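PDB 1I4U: crustacyanin-C1 subunit, which binds the carotenoid astaxanthin, the pigment behind the blue colour of the lobster carapace, as a lipocalin subunit of the crustacyanin complexes. Local coordinates for residues Gly60-Ile65 with Asn80-Pro85; Val34-Ala39 with Cys51-Tyr56; Pro4-Pro9 with Tyr128-Ser133. All blocks are in the same frame, centred on the assembly; numbering follows the deposited sequence.

Contact 1. Residues Gly60-Ile65 with Asn80-Pro85; sequences GKQFVI and NGKLYP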
loop_
_atom_site.group_PDB
_atom_site.type_symbol
_atom_site.label_atom_id
_atom_site.label_comp_id
_atom_site.label_asym_id
_atom_site.label_seq_id
_atom_site.Cartn_x
_atom_site.Cartn_y
_atom_site.Cartn_z
ATOM N N GLY A 60 9.654 6.833 -20.450
ATOM C CA GLY A 60 8.736 6.425 -21.484
ATOM C C GLY A 60 7.675 5.452 -21.025
ATOM O O GLY A 60 6.660 5.277 -21.695
ATOM N N LYS A 61 7.879 4.786 -19.894
ATOM C CA LYS A 61 6.908 3.855 -19.325
ATOM C C LYS A 61 6.596 4.079 -17.857
ATOM O O LYS A 61 5.548 3.645 -17.382
ATOM C CB LYS A 61 7.409 2.414 -19.411
ATOM C CG LYS A 61 7.671 1.898 -20.806
ATOM C CD LYS A 61 6.697 2.411 -21.859
ATOM C CE LYS A 61 6.519 1.387 -22.969
ATOM N NZ LYS A 61 5.308 1.691 -23.806
ATOM N N GLN A 62 7.477 4.767 -17.119
ATOM C CA GLN A 62 7.158 5.119 -15.751
ATOM C C GLN A 62 8.056 6.294 -15.379
ATOM O O GLN A 62 8.951 6.664 -16.131
ATOM C CB GLN A 62 7.475 3.947 -14.819
ATOM C CG GLN A 62 8.968 3.821 -14.610
ATOM C CD GLN A 62 9.339 2.671 -13.711
ATOM O OE1 GLN A 62 10.517 2.523 -13.423
ATOM N NE2 GLN A 62 8.374 1.902 -13.242
ATOM N N PHE A 63 7.811 6.800 -14.202
ATOM C CA PHE A 63 8.657 7.795 -13.566
ATOM C C PHE A 63 9.485 7.153 -12.496
ATOM O O PHE A 63 8.983 6.408 -11.657
ATOM C CB PHE A 63 7.837 8.917 -12.945
ATOM C CG PHE A 63 6.929 9.698 -13.852
ATOM C CD1 PHE A 63 5.638 9.274 -14.039
ATOM C CD2 PHE A 63 7.352 10.852 -14.490
ATOM C CE1 PHE A 63 4.767 9.987 -14.861
ATOM C CE2 PHE A 63 6.493 11.583 -15.296
ATOM C CZ PHE A 63 5.182 11.176 -15.458
ATOM N N VAL A 64 10.768 7.489 -12.510
ATOM C CA VAL A 64 11.687 7.247 -11.446
ATOM C C VAL A 64 11.781 8.504 -10.594
ATOM O O VAL A 64 11.860 9.623 -11.110
ATOM C CB VAL A 64 13.083 6.906 -12.015
ATOM C CG1 VAL A 64 14.124 6.789 -10.937
ATOM C CG2 VAL A 64 12.901 5.619 -12.851
ATOM N N ILE A 65 11.704 8.356 -9.289
ATOM C CA ILE A 65 11.543 9.476 -8.379
ATOM C C ILE A 65 12.688 9.471 -7.396
ATOM O O ILE A 65 12.975 8.427 -6.825
ATOM C CB ILE A 65 10.230 9.462 -7.567
ATOM C CG1 ILE A 65 9.023 9.241 -8.438
ATOM C CG2 ILE A 65 10.103 10.746 -6.762
ATOM C CD1 ILE A 65 7.750 8.948 -7.702
ATOM N N ASN A 80 13.878 6.621 -2.739
ATOM C CA ASN A 80 13.689 6.199 -4.134
ATOM C C ASN A 80 12.266 5.698 -4.367
ATOM O O ASN A 80 11.800 4.834 -3.619
ATOM C CB ASN A 80 14.657 5.088 -4.495
ATOM C CG ASN A 80 16.107 5.531 -4.430
ATOM O OD1 ASN A 80 16.475 6.492 -5.104
ATOM N ND2 ASN A 80 16.931 4.864 -3.649
ATOM N N GLY A 81 11.630 6.302 -5.354
ATOM C CA GLY A 81 10.261 5.981 -5.686
ATOM C C GLY A 81 10.080 5.714 -7.145
ATOM O O GLY A 81 10.973 5.922 -7.984
ATOM N N LYS A 82 8.887 5.204 -7.496
ATOM C CA LYS A 82 8.449 5.001 -8.859
ATOM C C LYS A 82 6.980 5.367 -8.980
ATOM O O LYS A 82 6.235 5.215 -8.018
ATOM C CB LYS A 82 8.583 3.539 -9.311
ATOM C CG LYS A 82 9.989 3.027 -9.443
ATOM C CD LYS A 82 9.978 1.529 -9.697
ATOM C CE LYS A 82 11.392 1.048 -9.887
ATOM N NZ LYS A 82 11.749 1.078 -11.309
ATOM N N LEU A 83 6.602 5.829 -10.172
ATOM C CA LEU A 83 5.191 6.046 -10.471
ATOM C C LEU A 83 4.925 5.297 -11.772
ATOM O O LEU A 83 5.571 5.575 -12.764
ATOM C CB LEU A 83 4.957 7.529 -10.492
ATOM C CG LEU A 83 3.597 8.135 -10.566
ATOM C CD1 LEU A 83 2.820 7.889 -9.298
ATOM C CD2 LEU A 83 3.696 9.631 -10.785
ATOM N N TYR A 84 4.031 4.327 -11.755
ATOM C CA TYR A 84 3.824 3.480 -12.935
ATOM C C TYR A 84 2.347 3.195 -13.078
ATOM O O TYR A 84 1.591 3.284 -12.089
ATOM C CB TYR A 84 4.616 2.198 -12.839
ATOM C CG TYR A 84 4.602 1.442 -11.548
ATOM C CD1 TYR A 84 3.528 0.623 -11.200
ATOM C CD2 TYR A 84 5.649 1.542 -10.631
ATOM C CE1 TYR A 84 3.528 -0.056 -10.015
ATOM C CE2 TYR A 84 5.625 0.849 -9.448
ATOM C CZ TYR A 84 4.574 0.041 -9.114
ATOM O OH TYR A 84 4.496 -0.673 -7.941
ATOM N N PRO A 85 1.842 2.811 -14.229
ATOM C CA PRO A 85 0.397 2.539 -14.327
ATOM C C PRO A 85 -0.035 1.402 -13.392
ATOM O O PRO A 85 0.665 0.421 -13.145
ATOM C CB PRO A 85 0.235 2.136 -15.807
ATOM C CG PRO A 85 1.365 2.855 -16.471
ATOM C CD PRO A 85 2.540 2.615 -15.520
HETATM O O HOH W 1 15.307 6.857 -7.459
#

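Contact 2. Residues Val34-Ala39 with Cys51-Tyr56; sequences VWYQFA and CVRNEY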
loop_
_atom_site.group_PDB
_atom_site.type_symbol
_atom_site.label_atom_id
_atom_site.label_comp_id
_atom_site.label_asym_id
_atom_site.label_seq_id
_atom_site.Cartn_x
_atom_site.Cartn_y
_atom_site.Cartn_z
ATOM N N VAL A 34 11.118 18.665 -11.359
ATOM C CA VAL A 34 11.119 18.869 -9.906
ATOM C C VAL A 34 9.811 19.462 -9.450
ATOM O O VAL A 34 9.355 20.472 -9.992
ATOM C CB VAL A 34 12.316 19.755 -9.511
ATOM C CG1 VAL A 34 12.290 20.039 -8.006
ATOM C CG2 VAL A 34 13.612 19.072 -9.915
ATOM N N TRP A 35 9.219 18.818 -8.451
ATOM C CA TRP A 35 8.020 19.307 -7.779
ATOM C C TRP A 35 8.265 19.411 -6.268
ATOM O O TRP A 35 8.778 18.460 -5.667
ATOM C CB TRP A 35 6.873 18.346 -7.965
ATOM C CG TRP A 35 6.213 18.246 -9.305
ATOM C CD1 TRP A 35 6.433 17.257 -10.218
ATOM C CD2 TRP A 35 5.247 19.110 -9.870
ATOM N NE1 TRP A 35 5.644 17.468 -11.328
ATOM C CE2 TRP A 35 4.905 18.604 -11.144
ATOM C CE3 TRP A 35 4.642 20.282 -9.410
ATOM C CZ2 TRP A 35 3.967 19.215 -11.996
ATOM C CZ3 TRP A 35 3.724 20.895 -10.219
ATOM C CH2 TRP A 35 3.408 20.367 -11.490
ATOM N N TYR A 36 7.898 20.503 -5.667
ATOM C CA TYR A 36 8.002 20.693 -4.234
ATOM C C TYR A 36 6.651 20.424 -3.597
ATOM O O TYR A 36 5.607 20.780 -4.124
ATOM C CB TYR A 36 8.414 22.146 -3.932
ATOM C CG TYR A 36 9.747 22.512 -4.551
ATOM C CD1 TYR A 36 9.826 23.008 -5.833
ATOM C CD2 TYR A 36 10.950 22.334 -3.854
ATOM C CE1 TYR A 36 11.043 23.339 -6.411
ATOM C CE2 TYR A 36 12.161 22.645 -4.433
ATOM C CZ TYR A 36 12.211 23.151 -5.726
ATOM O OH TYR A 36 13.402 23.468 -6.293
ATOM N N GLN A 37 6.642 19.790 -2.428
ATOM C CA GLN A 37 5.380 19.551 -1.726
ATOM C C GLN A 37 5.019 20.801 -0.961
ATOM O O GLN A 37 5.665 21.107 0.047
ATOM C CB GLN A 37 5.540 18.376 -0.771
ATOM C CG GLN A 37 4.239 18.033 -0.002
ATOM C CD GLN A 37 4.580 16.932 0.968
ATOM O OE1 GLN A 37 4.631 15.725 0.720
ATOM N NE2 GLN A 37 4.954 17.137 2.186
ATOM N N PHE A 38 3.981 21.505 -1.423
ATOM C CA PHE A 38 3.561 22.744 -0.788
ATOM C C PHE A 38 2.792 22.493 0.503
ATOM O O PHE A 38 2.984 23.215 1.475
ATOM C CB PHE A 38 2.715 23.545 -1.769
ATOM C CG PHE A 38 2.165 24.831 -1.219
ATOM C CD1 PHE A 38 2.990 25.932 -1.040
ATOM C CD2 PHE A 38 0.840 24.896 -0.846
ATOM C CE1 PHE A 38 2.500 27.094 -0.495
ATOM C CE2 PHE A 38 0.338 26.069 -0.342
ATOM C CZ PHE A 38 1.157 27.179 -0.149
ATOM N N ALA A 39 1.897 21.504 0.463
ATOM C CA ALA A 39 1.048 21.200 1.626
ATOM C C ALA A 39 0.517 19.772 1.456
ATOM O O ALA A 39 0.465 19.254 0.334
ATOM C CB ALA A 39 -0.132 22.142 1.810
ATOM N N CYS A 51 11.128 20.462 3.501
ATOM C CA CYS A 51 11.923 20.737 2.300
ATOM C C CYS A 51 11.704 19.683 1.237
ATOM O O CYS A 51 12.585 19.404 0.436
ATOM C CB CYS A 51 13.421 20.860 2.648
ATOM S SG CYS A 51 13.747 22.162 3.862
ATOM N N VAL A 52 10.509 19.106 1.223
ATOM C CA VAL A 52 10.190 17.939 0.395
ATOM C C VAL A 52 10.259 18.291 -1.078
ATOM O O VAL A 52 9.482 19.138 -1.557
ATOM C CB VAL A 52 8.808 17.409 0.758
ATOM C CG1 VAL A 52 8.470 16.227 -0.123
ATOM C CG2 VAL A 52 8.710 17.049 2.253
ATOM N N ARG A 53 11.187 17.657 -1.770
ATOM C CA ARG A 53 11.556 17.935 -3.135
ATOM C C ARG A 53 11.508 16.607 -3.902
ATOM O O ARG A 53 12.248 15.700 -3.578
ATOM C CB ARG A 53 12.950 18.518 -3.200
ATOM C CG ARG A 53 13.491 18.878 -4.548
ATOM C CD ARG A 53 14.966 19.270 -4.479
ATOM N NE ARG A 53 15.546 19.764 -5.710
ATOM C CZ ARG A 53 16.010 19.041 -6.712
ATOM N NH1 ARG A 53 15.949 17.711 -6.630
ATOM N NH2 ARG A 53 16.522 19.652 -7.775
ATOM N N ASN A 54 10.631 16.533 -4.883
ATOM C CA ASN A 54 10.389 15.286 -5.626
ATOM C C ASN A 54 10.844 15.498 -7.069
ATOM O O ASN A 54 10.287 16.282 -7.796
ATOM C CB ASN A 54 8.934 14.885 -5.562
ATOM C CG ASN A 54 8.374 14.788 -4.169
ATOM O OD1 ASN A 54 8.925 14.026 -3.388
ATOM N ND2 ASN A 54 7.341 15.580 -3.843
ATOM N N GLU A 55 11.908 14.768 -7.421
ATOM C CA GLU A 55 12.516 14.870 -8.747
ATOM C C GLU A 55 12.067 13.644 -9.552
ATOM O O GLU A 55 12.349 12.521 -9.165
ATOM C CB GLU A 55 14.040 14.981 -8.640
ATOM C CG GLU A 55 14.687 15.218 -9.975
ATOM C CD GLU A 55 16.171 15.487 -9.820
ATOM O OE1 GLU A 55 16.691 15.786 -8.736
ATOM O OE2 GLU A 55 16.817 15.322 -10.852
ATOM N N TYR A 56 11.356 13.895 -10.630
ATOM C CA TYR A 56 10.797 12.863 -11.466
ATOM C C TYR A 56 11.505 12.772 -12.829
ATOM O O TYR A 56 11.686 13.792 -13.517
ATOM C CB TYR A 56 9.336 13.180 -11.759
ATOM C CG TYR A 56 8.400 13.046 -10.581
ATOM C CD1 TYR A 56 8.731 12.834 -9.258
ATOM C CD2 TYR A 56 7.055 13.083 -10.807
ATOM C CE1 TYR A 56 7.892 12.701 -8.208
ATOM C CE2 TYR A 56 6.218 12.948 -9.728
ATOM C CZ TYR A 56 6.564 12.780 -8.456
ATOM O OH TYR A 56 5.609 12.620 -7.484
HETATM O O HOH W 2 15.907 22.523 -5.979
#

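Contact 3. Residues Pro4-Pro9 with Tyr128-Ser133; sequences PDFVVP and YHSDFS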
loop_
_atom_site.group_PDB
_atom_site.type_symbol
_atom_site.label_atom_id
_atom_site.label_comp_id
_atom_site.label_asym_id
_atom_site.label_seq_id
_atom_site.Cartn_x
_atom_site.Cartn_y
_atom_site.Cartn_z
ATOM N N PRO A 4 -8.012 8.836 14.166
ATOM C CA PRO A 4 -7.223 9.816 13.404
ATOM C C PRO A 4 -8.108 10.564 12.403
ATOM O O PRO A 4 -9.077 10.040 11.827
ATOM C CB PRO A 4 -6.155 8.983 12.693
ATOM C CG PRO A 4 -6.135 7.697 13.453
ATOM C CD PRO A 4 -7.529 7.469 14.004
ATOM N N ASP A 5 -7.753 11.820 12.182
ATOM C CA ASP A 5 -8.566 12.654 11.275
ATOM C C ASP A 5 -8.414 12.264 9.821
ATOM O O ASP A 5 -9.107 12.812 8.945
ATOM C CB ASP A 5 -8.184 14.126 11.510
ATOM C CG ASP A 5 -6.739 14.469 11.313
ATOM O OD1 ASP A 5 -5.951 13.786 10.639
ATOM O OD2 ASP A 5 -6.313 15.484 11.883
ATOM N N PHE A 6 -7.564 11.317 9.487
ATOM C CA PHE A 6 -7.477 10.784 8.123
ATOM C C PHE A 6 -8.213 9.449 7.997
ATOM O O PHE A 6 -8.110 8.819 6.915
ATOM C CB PHE A 6 -6.038 10.737 7.633
ATOM C CG PHE A 6 -5.115 9.916 8.520
ATOM C CD1 PHE A 6 -5.056 8.537 8.426
ATOM C CD2 PHE A 6 -4.332 10.548 9.469
ATOM C CE1 PHE A 6 -4.261 7.763 9.239
ATOM C CE2 PHE A 6 -3.514 9.780 10.302
ATOM C CZ PHE A 6 -3.487 8.402 10.193
ATOM N N VAL A 7 -8.920 9.020 9.023
ATOM C CA VAL A 7 -9.795 7.863 8.921
ATOM C C VAL A 7 -11.232 8.387 8.961
ATOM O O VAL A 7 -11.702 8.876 9.974
ATOM C CB VAL A 7 -9.527 6.851 10.041
ATOM C CG1 VAL A 7 -10.451 5.657 9.922
ATOM C CG2 VAL A 7 -8.065 6.398 10.009
ATOM N N VAL A 8 -11.954 8.307 7.850
ATOM C CA VAL A 8 -13.159 9.073 7.616
ATOM C C VAL A 8 -14.322 8.151 7.346
ATOM O O VAL A 8 -14.172 7.220 6.523
ATOM C CB VAL A 8 -12.958 10.036 6.407
ATOM C CG1 VAL A 8 -14.216 10.853 6.103
ATOM C CG2 VAL A 8 -11.752 10.931 6.634
ATOM N N PRO A 9 -15.492 8.326 7.941
ATOM C CA PRO A 9 -16.629 7.466 7.565
ATOM C C PRO A 9 -16.933 7.517 6.075
ATOM O O PRO A 9 -16.739 8.539 5.424
ATOM C CB PRO A 9 -17.804 8.071 8.325
ATOM C CG PRO A 9 -17.120 8.686 9.519
ATOM C CD PRO A 9 -15.845 9.299 8.997
ATOM N N TYR A 128 -15.186 2.804 6.587
ATOM C CA TYR A 128 -14.398 4.011 6.569
ATOM C C TYR A 128 -13.413 3.946 5.427
ATOM O O TYR A 128 -13.206 2.880 4.850
ATOM C CB TYR A 128 -13.580 4.176 7.841
ATOM C CG TYR A 128 -14.342 4.565 9.091
ATOM C CD1 TYR A 128 -15.234 3.697 9.697
ATOM C CD2 TYR A 128 -14.167 5.815 9.677
ATOM C CE1 TYR A 128 -15.937 4.047 10.835
ATOM C CE2 TYR A 128 -14.864 6.156 10.813
ATOM C CZ TYR A 128 -15.737 5.289 11.396
ATOM O OH TYR A 128 -16.462 5.610 12.551
ATOM N N HIS A 129 -12.806 5.101 5.129
ATOM C CA HIS A 129 -11.692 5.185 4.189
ATOM C C HIS A 129 -10.631 6.095 4.762
ATOM O O HIS A 129 -10.907 6.834 5.699
ATOM C CB HIS A 129 -12.161 5.744 2.846
ATOM C CG HIS A 129 -12.714 7.133 2.877
ATOM N ND1 HIS A 129 -14.005 7.367 3.357
ATOM C CD2 HIS A 129 -12.252 8.360 2.505
ATOM C CE1 HIS A 129 -14.247 8.668 3.267
ATOM N NE2 HIS A 129 -13.193 9.317 2.747
ATOM N N SER A 130 -9.460 6.029 4.193
ATOM C CA SER A 130 -8.435 6.985 4.484
ATOM C C SER A 130 -8.026 7.617 3.165
ATOM O O SER A 130 -7.796 6.956 2.178
ATOM C CB SER A 130 -7.190 6.419 5.137
ATOM O OG SER A 130 -7.362 6.250 6.554
ATOM N N ASP A 131 -7.929 8.931 3.196
ATOM C CA ASP A 131 -7.369 9.598 2.014
ATOM C C ASP A 131 -6.275 10.577 2.424
ATOM O O ASP A 131 -6.090 10.968 3.561
ATOM C CB ASP A 131 -8.434 10.253 1.197
ATOM C CG ASP A 131 -9.289 11.287 1.880
ATOM O OD1 ASP A 131 -8.830 11.823 2.891
ATOM O OD2 ASP A 131 -10.399 11.460 1.363
ATOM N N PHE A 132 -5.483 10.832 1.401
ATOM C CA PHE A 132 -4.202 11.511 1.508
ATOM C C PHE A 132 -4.119 12.455 0.302
ATOM O O PHE A 132 -4.164 11.987 -0.827
ATOM C CB PHE A 132 -2.998 10.532 1.545
ATOM C CG PHE A 132 -3.180 9.563 2.711
ATOM C CD1 PHE A 132 -2.951 9.973 4.000
ATOM C CD2 PHE A 132 -3.650 8.296 2.513
ATOM C CE1 PHE A 132 -3.213 9.110 5.068
ATOM C CE2 PHE A 132 -3.904 7.399 3.546
ATOM C CZ PHE A 132 -3.706 7.848 4.840
ATOM N N SER A 133 -4.023 13.749 0.567
ATOM C CA SER A 133 -4.041 14.762 -0.445
ATOM C C SER A 133 -2.764 15.609 -0.327
ATOM O O SER A 133 -2.187 15.769 0.744
ATOM C CB SER A 133 -5.279 15.636 -0.341
ATOM O OG SER A 133 -6.464 14.882 -0.471
#

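Contact 1. Residues Gly60-Ile65 with Asn80-Pro85
Q62 and K82 meet because their chains bend differently: Q62 tucks CG between its own backbone N and carbonyl carbon (chi1 75°) and then runs straight, whereas K82 stays extended as far as CE and turns only at its last torsion (chi4 -92°), which swings NZ onto the glutamine amide. There K82 NZ donates to Q62 OE1 at 2.8 Å, in the carbonyl plane and on a lone pair of the oxygen. With OE1 so engaged, Q62 NE2 lies 3.8 Å from Y84 CB, alongside the start of the tyrosine, and the amide and ring planes are 30° apart. With an alanine in place of K82, Q62 OE1 would probably lose this donor and its amide be freer to turn. Beneath these side chains the strands pair antiparallel. F63 and L83 form a hydrogen-bonded pair, with F63 N to L83 O and L83 N to F63 O both 2.9 Å; I65 and G81 form the next one. A water donates to both I65 O and N80 OD1, joining the strands once more, while N80 ND2 is hydrogen-bonded to E98 OE1. On the F63, I65 and L83 face the packing is apolar: F63 CD1 meets L83 CD2 at 3.8 Å, and I65 CD1 lies against L83 CB. Strand 93-97 continues the sheet beyond 80-85, where D96 takes the Y84 hydroxyl in a hydrogen bond and I95 and Y97 touch I65. On the K82 and Y84 side, F88 and P87 of the second subunit pack against those two residues, so this strand pair of the lipocalin barrel also meets the dimer partner.

Contact 2. Residues Val34-Ala39 with Cys51-Tyr56
Strands 33-41 and 52-58 are antiparallel neighbours in the lipocalin beta-barrel, and W35 and N54 form the hydrogen-bonded pair at the middle of this contact: W35 N donates to N54 O and N54 N to W35 O, both at 2.8 Å. Two residues on, Q37 N reaches V52 O at 3.0 Å, and the V52 side chain lies across Q37 CB. On the W35 and N54 face, the tryptophan directs the edge of its five-membered ring at the face of Y56, a T-shaped pair with centroids 5.6 Å apart and planes at 60°. The W35 indole nitrogen bonds to the carbonyl of Y31, R138 makes a cation-pi contact with W35, and N54 OD1 is held by S67. V34, Y36, R53 and E55 occupy the other face. R53 is extended from CG to NE, its CG standing anti to the backbone N (chi1 -179°), which carries the guanidinium past V34; V34 CG2 sits over one face of that group, 3.7 Å from R53 NH2. Two partners then hold its rim in plane: R53 NH1 forms a salt bridge with E55 OE1 at 2.9 Å, and a water accepts from R53 NE at 2.8 Å while also hydrogen-bonding Y36 OH.

Contact 3. Residues Pro4-Pro9 with Tyr128-Ser133
V8 and H129 carry the backbone pairing of the N-terminal segment with 128-137, a strand of the lipocalin barrel: V8 N donates to H129 O at 2.8 Å, and H129 N to V8 O at 2.9 Å. A side chain adds a third hydrogen bond, S130 OG to F6 O at 2.7 Å, the hydroxyl above the carbonyl plane and at the edge of the F6 ring; Y124 OH is its further partner. H129 ND1 bonds to the carbonyl of G10; a salt bridge to R163 and a bond to Y119 hold the D131 carboxylate, and D131 N is buried without a partner. In two CH-pi contacts V8 CB stands over the H129 imidazole and P9 CA over the Y128 ring, with P9 CG reaching Y128 CE2 at 3.6 Å. H129 CG sits between its backbone N and carbonyl carbon (chi1 62°), bringing the imidazole against V8. Apolar packing follows: V7 and Y128 cross at about a right angle, V7 CG1 against Y128 CD2, while the F6 and F132 rings meet obliquely, F6 CD1 3.9 Å from F132 CE1. The N-terminal segment is thus fastened by two backbone bonds, ring faces and one serine supplying much of the rest.

Overall arrangement
From the N terminus, residues 4-9 lie along strand 128-137, so contact 3 closes a loop of 118 residues that encloses the other two. Inside it, 34-39 returns to 51-56 across 11 residues to close contact 2, and only then does 60-65 open contact 1, closed by 80-85 after 14 more; these two follow in series without crossing. Strands 52-58 and 63-68 are sheet neighbours, and contacts 1 and 2 touch there, I65 CG2 lying 3.3 Å from Y56 CE1. Contact 3 lies on the opposite side of the chain's centre from both, its centre about 26 Å from that of contact 1, yet strand 33-41 adjoins 128-137, joining all three in one curled sheet.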